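Viral CASP8 and FADD-like apoptosis regulator (Molluscum contagiosum virus subtype 1, PDB 2BBR) blocks death-receptor-induced apoptosis by interfering with caspase-8 recruitment and activation at the death-inducing signaling complex, and suppresses host NF-kappa-B activation. Local coordinates at residues S2-R14 and L46-L60. Numbering follows the deposited sequence.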
loop_
_atom_site.group_PDB
_atom_site.type_symbol
_atom_site.label_atom_id
_atom_site.label_comp_id
_atom_site.label_asym_id
_atom_site.label_seq_id
_atom_site.Cartn_x
_atom_site.Cartn_y
_atom_site.Cartn_z
ATOM N N SER A 2 -19.760 11.023 17.258
ATOM C CA SER A 2 -18.490 10.245 17.172
ATOM C C SER A 2 -17.453 10.787 18.151
ATOM O O SER A 2 -17.536 11.937 18.582
ATOM C CB SER A 2 -17.930 10.304 15.748
ATOM O OG SER A 2 -18.819 9.703 14.822
ATOM N N ASP A 3 -16.480 9.949 18.497
ATOM C CA ASP A 3 -15.420 10.332 19.425
ATOM C C ASP A 3 -14.283 11.035 18.690
ATOM O O ASP A 3 -13.521 10.404 17.958
ATOM C CB ASP A 3 -14.887 9.091 20.149
ATOM C CG ASP A 3 -13.699 9.400 21.038
ATOM O OD1 ASP A 3 -13.783 10.355 21.840
ATOM O OD2 ASP A 3 -12.678 8.683 20.939
ATOM N N SER A 4 -14.171 12.343 18.895
ATOM C CA SER A 4 -13.137 13.139 18.242
ATOM C C SER A 4 -11.726 12.703 18.633
ATOM O O SER A 4 -10.765 12.973 17.913
ATOM C CB SER A 4 -13.319 14.621 18.580
ATOM O OG SER A 4 -13.116 14.860 19.961
ATOM N N LYS A 5 -11.609 12.028 19.772
ATOM C CA LYS A 5 -10.311 11.564 20.255
ATOM C C LYS A 5 -9.602 10.653 19.256
ATOM O O LYS A 5 -8.372 10.639 19.186
ATOM C CB LYS A 5 -10.473 10.820 21.584
ATOM C CG LYS A 5 -9.173 10.232 22.114
ATOM C CD LYS A 5 -9.392 9.406 23.370
ATOM C CE LYS A 5 -8.090 8.780 23.846
ATOM N NZ LYS A 5 -8.283 7.942 25.063
ATOM N N GLU A 6 -10.376 9.894 18.487
ATOM C CA GLU A 6 -9.807 8.974 17.509
ATOM C C GLU A 6 -9.477 9.661 16.188
ATOM O O GLU A 6 -9.061 9.007 15.232
ATOM C CB GLU A 6 -10.773 7.815 17.253
ATOM C CG GLU A 6 -12.076 8.228 16.589
ATOM C CD GLU A 6 -13.035 7.066 16.410
ATOM O OE1 GLU A 6 -13.424 6.456 17.426
ATOM O OE2 GLU A 6 -13.398 6.766 15.253
ATOM N N VAL A 7 -9.658 10.976 16.138
ATOM C CA VAL A 7 -9.384 11.731 14.922
ATOM C C VAL A 7 -8.374 12.855 15.138
ATOM O O VAL A 7 -8.704 13.904 15.692
ATOM C CB VAL A 7 -10.682 12.348 14.351
ATOM C CG1 VAL A 7 -10.383 13.100 13.066
ATOM C CG2 VAL A 7 -11.709 11.258 14.106
ATOM N N PRO A 8 -7.119 12.642 14.712
ATOM C CA PRO A 8 -6.080 13.666 14.870
ATOM C C PRO A 8 -6.394 14.853 13.959
ATOM O O PRO A 8 -6.893 14.667 12.851
ATOM C CB PRO A 8 -4.807 12.935 14.446
ATOM C CG PRO A 8 -5.105 11.503 14.795
ATOM C CD PRO A 8 -6.523 11.358 14.304
ATOM N N SER A 9 -6.105 16.066 14.419
ATOM C CA SER A 9 -6.383 17.253 13.615
ATOM C C SER A 9 -5.518 17.276 12.362
ATOM O O SER A 9 -4.385 16.789 12.373
ATOM C CB SER A 9 -6.121 18.524 14.424
ATOM O OG SER A 9 -4.731 18.777 14.532
ATOM N N LEU A 10 -6.051 17.846 11.285
ATOM C CA LEU A 10 -5.314 17.933 10.030
ATOM C C LEU A 10 -4.001 18.697 10.170
ATOM O O LEU A 10 -2.969 18.255 9.668
ATOM C CB LEU A 10 -6.173 18.583 8.938
ATOM C CG LEU A 10 -7.196 17.684 8.237
ATOM C CD1 LEU A 10 -8.222 17.179 9.238
ATOM C CD2 LEU A 10 -7.874 18.464 7.123
ATOM N N PRO A 11 -4.017 19.861 10.847
ATOM C CA PRO A 11 -2.775 20.623 11.008
ATOM C C PRO A 11 -1.656 19.740 11.553
ATOM O O PRO A 11 -0.517 19.791 11.086
ATOM C CB PRO A 11 -3.176 21.724 11.983
ATOM C CG PRO A 11 -4.604 21.978 11.611
ATOM C CD PRO A 11 -5.151 20.575 11.462
ATOM N N PHE A 12 -1.998 18.931 12.548
ATOM C CA PHE A 12 -1.056 18.011 13.170
ATOM C C PHE A 12 -0.519 17.057 12.102
ATOM O O PHE A 12 0.653 16.674 12.118
ATOM C CB PHE A 12 -1.777 17.230 14.272
ATOM C CG PHE A 12 -0.978 16.098 14.850
ATOM C CD1 PHE A 12 0.120 16.342 15.666
ATOM C CD2 PHE A 12 -1.344 14.780 14.592
ATOM C CE1 PHE A 12 0.842 15.287 16.221
ATOM C CE2 PHE A 12 -0.629 13.719 15.141
ATOM C CZ PHE A 12 0.466 13.975 15.957
ATOM N N LEU A 13 -1.387 16.699 11.161
ATOM C CA LEU A 13 -1.045 15.786 10.076
ATOM C C LEU A 13 -0.168 16.423 8.998
ATOM O O LEU A 13 0.842 15.843 8.598
ATOM C CB LEU A 13 -2.326 15.243 9.445
ATOM C CG LEU A 13 -3.335 14.709 10.464
ATOM C CD1 LEU A 13 -4.587 14.259 9.751
ATOM C CD2 LEU A 13 -2.723 13.564 11.254
ATOM N N ARG A 14 -0.555 17.602 8.518
ATOM C CA ARG A 14 0.234 18.280 7.491
ATOM C C ARG A 14 1.661 18.487 7.979
ATOM O O ARG A 14 2.613 18.440 7.199
ATOM C CB ARG A 14 -0.386 19.633 7.123
ATOM C CG ARG A 14 -1.531 19.549 6.123
ATOM C CD ARG A 14 -2.800 19.005 6.756
ATOM N NE ARG A 14 -3.395 19.957 7.689
ATOM C CZ ARG A 14 -3.878 21.146 7.341
ATOM N NH1 ARG A 14 -3.841 21.538 6.074
ATOM N NH2 ARG A 14 -4.401 21.946 8.262
ATOM N N LEU A 46 -5.206 12.998 2.457
ATOM C CA LEU A 46 -5.555 13.139 3.866
ATOM C C LEU A 46 -6.854 13.915 4.039
ATOM O O LEU A 46 -7.691 13.560 4.869
ATOM C CB LEU A 46 -4.430 13.838 4.633
ATOM C CG LEU A 46 -3.100 13.087 4.720
ATOM C CD1 LEU A 46 -2.130 13.877 5.582
ATOM C CD2 LEU A 46 -3.324 11.704 5.314
ATOM N N CYS A 47 -7.020 14.978 3.261
ATOM C CA CYS A 47 -8.234 15.779 3.342
ATOM C C CYS A 47 -9.431 14.915 2.966
ATOM O O CYS A 47 -10.482 14.982 3.600
ATOM C CB CYS A 47 -8.142 16.986 2.405
ATOM S SG CYS A 47 -6.858 18.187 2.858
ATOM N N SER A 48 -9.264 14.097 1.933
ATOM C CA SER A 48 -10.334 13.218 1.493
ATOM C C SER A 48 -10.686 12.220 2.595
ATOM O O SER A 48 -11.860 11.961 2.856
ATOM C CB SER A 48 -9.919 12.467 0.230
ATOM O OG SER A 48 -10.980 11.650 -0.227
ATOM N N LEU A 49 -9.668 11.657 3.241
ATOM C CA LEU A 49 -9.910 10.705 4.317
ATOM C C LEU A 49 -10.595 11.400 5.488
ATOM O O LEU A 49 -11.466 10.825 6.132
ATOM C CB LEU A 49 -8.600 10.064 4.781
ATOM C CG LEU A 49 -7.892 9.150 3.778
ATOM C CD1 LEU A 49 -6.650 8.564 4.431
ATOM C CD2 LEU A 49 -8.825 8.034 3.328
ATOM N N SER A 50 -10.202 12.641 5.757
ATOM C CA SER A 50 -10.799 13.406 6.848
ATOM C C SER A 50 -12.292 13.610 6.592
ATOM O O SER A 50 -13.115 13.474 7.494
ATOM C CB SER A 50 -10.107 14.765 6.980
ATOM O OG SER A 50 -8.726 14.606 7.250
ATOM N N GLN A 51 -12.630 13.929 5.347
ATOM C CA GLN A 51 -14.017 14.152 4.944
ATOM C C GLN A 51 -14.881 12.925 5.201
ATOM O O GLN A 51 -16.073 13.036 5.494
ATOM C CB GLN A 51 -14.080 14.484 3.455
ATOM C CG GLN A 51 -13.515 15.835 3.078
ATOM C CD GLN A 51 -13.226 15.928 1.596
ATOM O OE1 GLN A 51 -13.950 15.363 0.777
ATOM N NE2 GLN A 51 -12.169 16.647 1.242
ATOM N N GLN A 52 -14.268 11.754 5.078
ATOM C CA GLN A 52 -14.961 10.485 5.264
ATOM C C GLN A 52 -14.800 9.934 6.675
ATOM O O GLN A 52 -15.339 8.876 6.994
ATOM C CB GLN A 52 -14.421 9.462 4.261
ATOM C CG GLN A 52 -14.656 9.831 2.806
ATOM C CD GLN A 52 -13.862 8.961 1.852
ATOM O OE1 GLN A 52 -12.751 9.312 1.451
ATOM N NE2 GLN A 52 -14.423 7.814 1.494
ATOM N N ARG A 53 -14.064 10.660 7.509
ATOM C CA ARG A 53 -13.781 10.243 8.877
ATOM C C ARG A 53 -13.081 8.886 8.864
ATOM O O ARG A 53 -13.368 8.002 9.674
ATOM C CB ARG A 53 -15.059 10.172 9.716
ATOM C CG ARG A 53 -14.768 10.211 11.205
ATOM C CD ARG A 53 -16.025 10.340 12.041
ATOM N NE ARG A 53 -15.705 10.584 13.446
ATOM C CZ ARG A 53 -15.040 9.734 14.223
ATOM N NH1 ARG A 53 -14.619 8.575 13.739
ATOM N NH2 ARG A 53 -14.789 10.048 15.487
ATOM N N LYS A 54 -12.160 8.728 7.921
ATOM C CA LYS A 54 -11.392 7.496 7.804
ATOM C C LYS A 54 -9.973 7.758 8.285
ATOM O O LYS A 54 -9.180 6.830 8.442
ATOM C CB LYS A 54 -11.354 7.015 6.351
ATOM C CG LYS A 54 -12.687 6.527 5.817
ATOM C CD LYS A 54 -12.565 6.082 4.367
ATOM C CE LYS A 54 -13.900 5.602 3.818
ATOM N NZ LYS A 54 -13.792 5.197 2.390
ATOM N N LEU A 55 -9.661 9.029 8.524
ATOM C CA LEU A 55 -8.335 9.431 8.976
ATOM C C LEU A 55 -8.269 9.371 10.497
ATOM O O LEU A 55 -8.224 10.397 11.178
ATOM C CB LEU A 55 -8.030 10.846 8.477
ATOM C CG LEU A 55 -6.580 11.334 8.474
ATOM C CD1 LEU A 55 -5.700 10.348 7.726
ATOM C CD2 LEU A 55 -6.521 12.700 7.815
ATOM N N THR A 56 -8.264 8.149 11.017
ATOM C CA THR A 56 -8.226 7.902 12.449
ATOM C C THR A 56 -6.807 7.702 12.962
ATOM O O THR A 56 -5.853 7.625 12.189
ATOM C CB THR A 56 -9.013 6.637 12.791
ATOM O OG1 THR A 56 -8.410 5.519 12.126
ATOM C CG2 THR A 56 -10.460 6.770 12.341
ATOM N N LEU A 57 -6.680 7.626 14.281
ATOM C CA LEU A 57 -5.391 7.393 14.913
ATOM C C LEU A 57 -4.837 6.078 14.367
ATOM O O LEU A 57 -3.672 5.993 13.976
ATOM C CB LEU A 57 -5.573 7.308 16.433
ATOM C CG LEU A 57 -4.403 6.897 17.338
ATOM C CD1 LEU A 57 -4.147 5.409 17.240
ATOM C CD2 LEU A 57 -3.175 7.683 16.959
ATOM N N ALA A 58 -5.688 5.060 14.331
ATOM C CA ALA A 58 -5.293 3.751 13.831
ATOM C C ALA A 58 -4.778 3.815 12.396
ATOM O O ALA A 58 -3.759 3.212 12.074
ATOM C CB ALA A 58 -6.465 2.780 13.924
ATOM N N ALA A 59 -5.484 4.538 11.531
ATOM C CA ALA A 59 -5.065 4.650 10.139
ATOM C C ALA A 59 -3.671 5.255 10.012
ATOM O O ALA A 59 -2.825 4.736 9.284
ATOM C CB ALA A 59 -6.068 5.486 9.354
ATOM N N LEU A 60 -3.435 6.354 10.722
ATOM C CA LEU A 60 -2.135 7.012 10.672
ATOM C C LEU A 60 -1.037 6.115 11.227
ATOM O O LEU A 60 0.060 6.053 10.676
ATOM C CB LEU A 60 -2.171 8.335 11.447
ATOM C CG LEU A 60 -2.834 9.534 10.761
ATOM C CD1 LEU A 60 -2.074 9.884 9.492
ATOM C CD2 LEU A 60 -4.282 9.215 10.444
HETATM O O HOH W 1 -7.831 13.305 10.945
#
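The Arg-53 guanidinium lies between Val-7 and Ser-2. Val-7 CG2 sits over the centre of one face, 3.6 Å above the plane. Ser-2 OG and CB cover the opposite face, with OG offset toward the rim. Glu-6 and the Asp-3 carbonyl occupy the edge. Arg-53 NH1 donates to Glu-6 OE2 at 2.7 Å in a salt bridge with a nearly straight N-H...O angle (174°). The acceptor lies in the guanidinium plane, but NH1 approaches from above the carboxylate plane. Asp-3 O is 2.8 Å from Arg-53 NH2. Arg-53 follows helix 42-51 at a Schellman motif with positive phi. Its chain runs extended from CG to NE, with CG anti to the backbone N (chi1 -160°), out to the N-terminal segment.

Leu-57 N donates to Glu-6 O at 2.9 Å, and Thr-56 CA makes a CH...O contact with the same oxygen. Thr-56 OG1 caps helix 57-66 by accepting from Ala-59 N. One water donates to Pro-8 O and Leu-55 O.

Beyond the water the contact is mostly apolar. Leu-10 CD1 packs 3.3 Å from Ser-50 OG, which donates to Leu-46 O. The side chain of buried Leu-13 leaves the backbone toward 46-60. Its CB meets Leu-46 CD1 at 4.1 Å. Its CD2 touches Leu-60 CG, the side chains crossing at about a right angle.

The contact lies within the first death effector domain. Residues 2-8 run along 53-57, where helix 42-51 gives way to helix 57-66. Residues 10-14 run roughly antiparallel to 46-51, their axes 11.3 Å apart. Leu-57 and Leu-60 touch Phe-77 of helix 70-77, a fourth helix beside the contact.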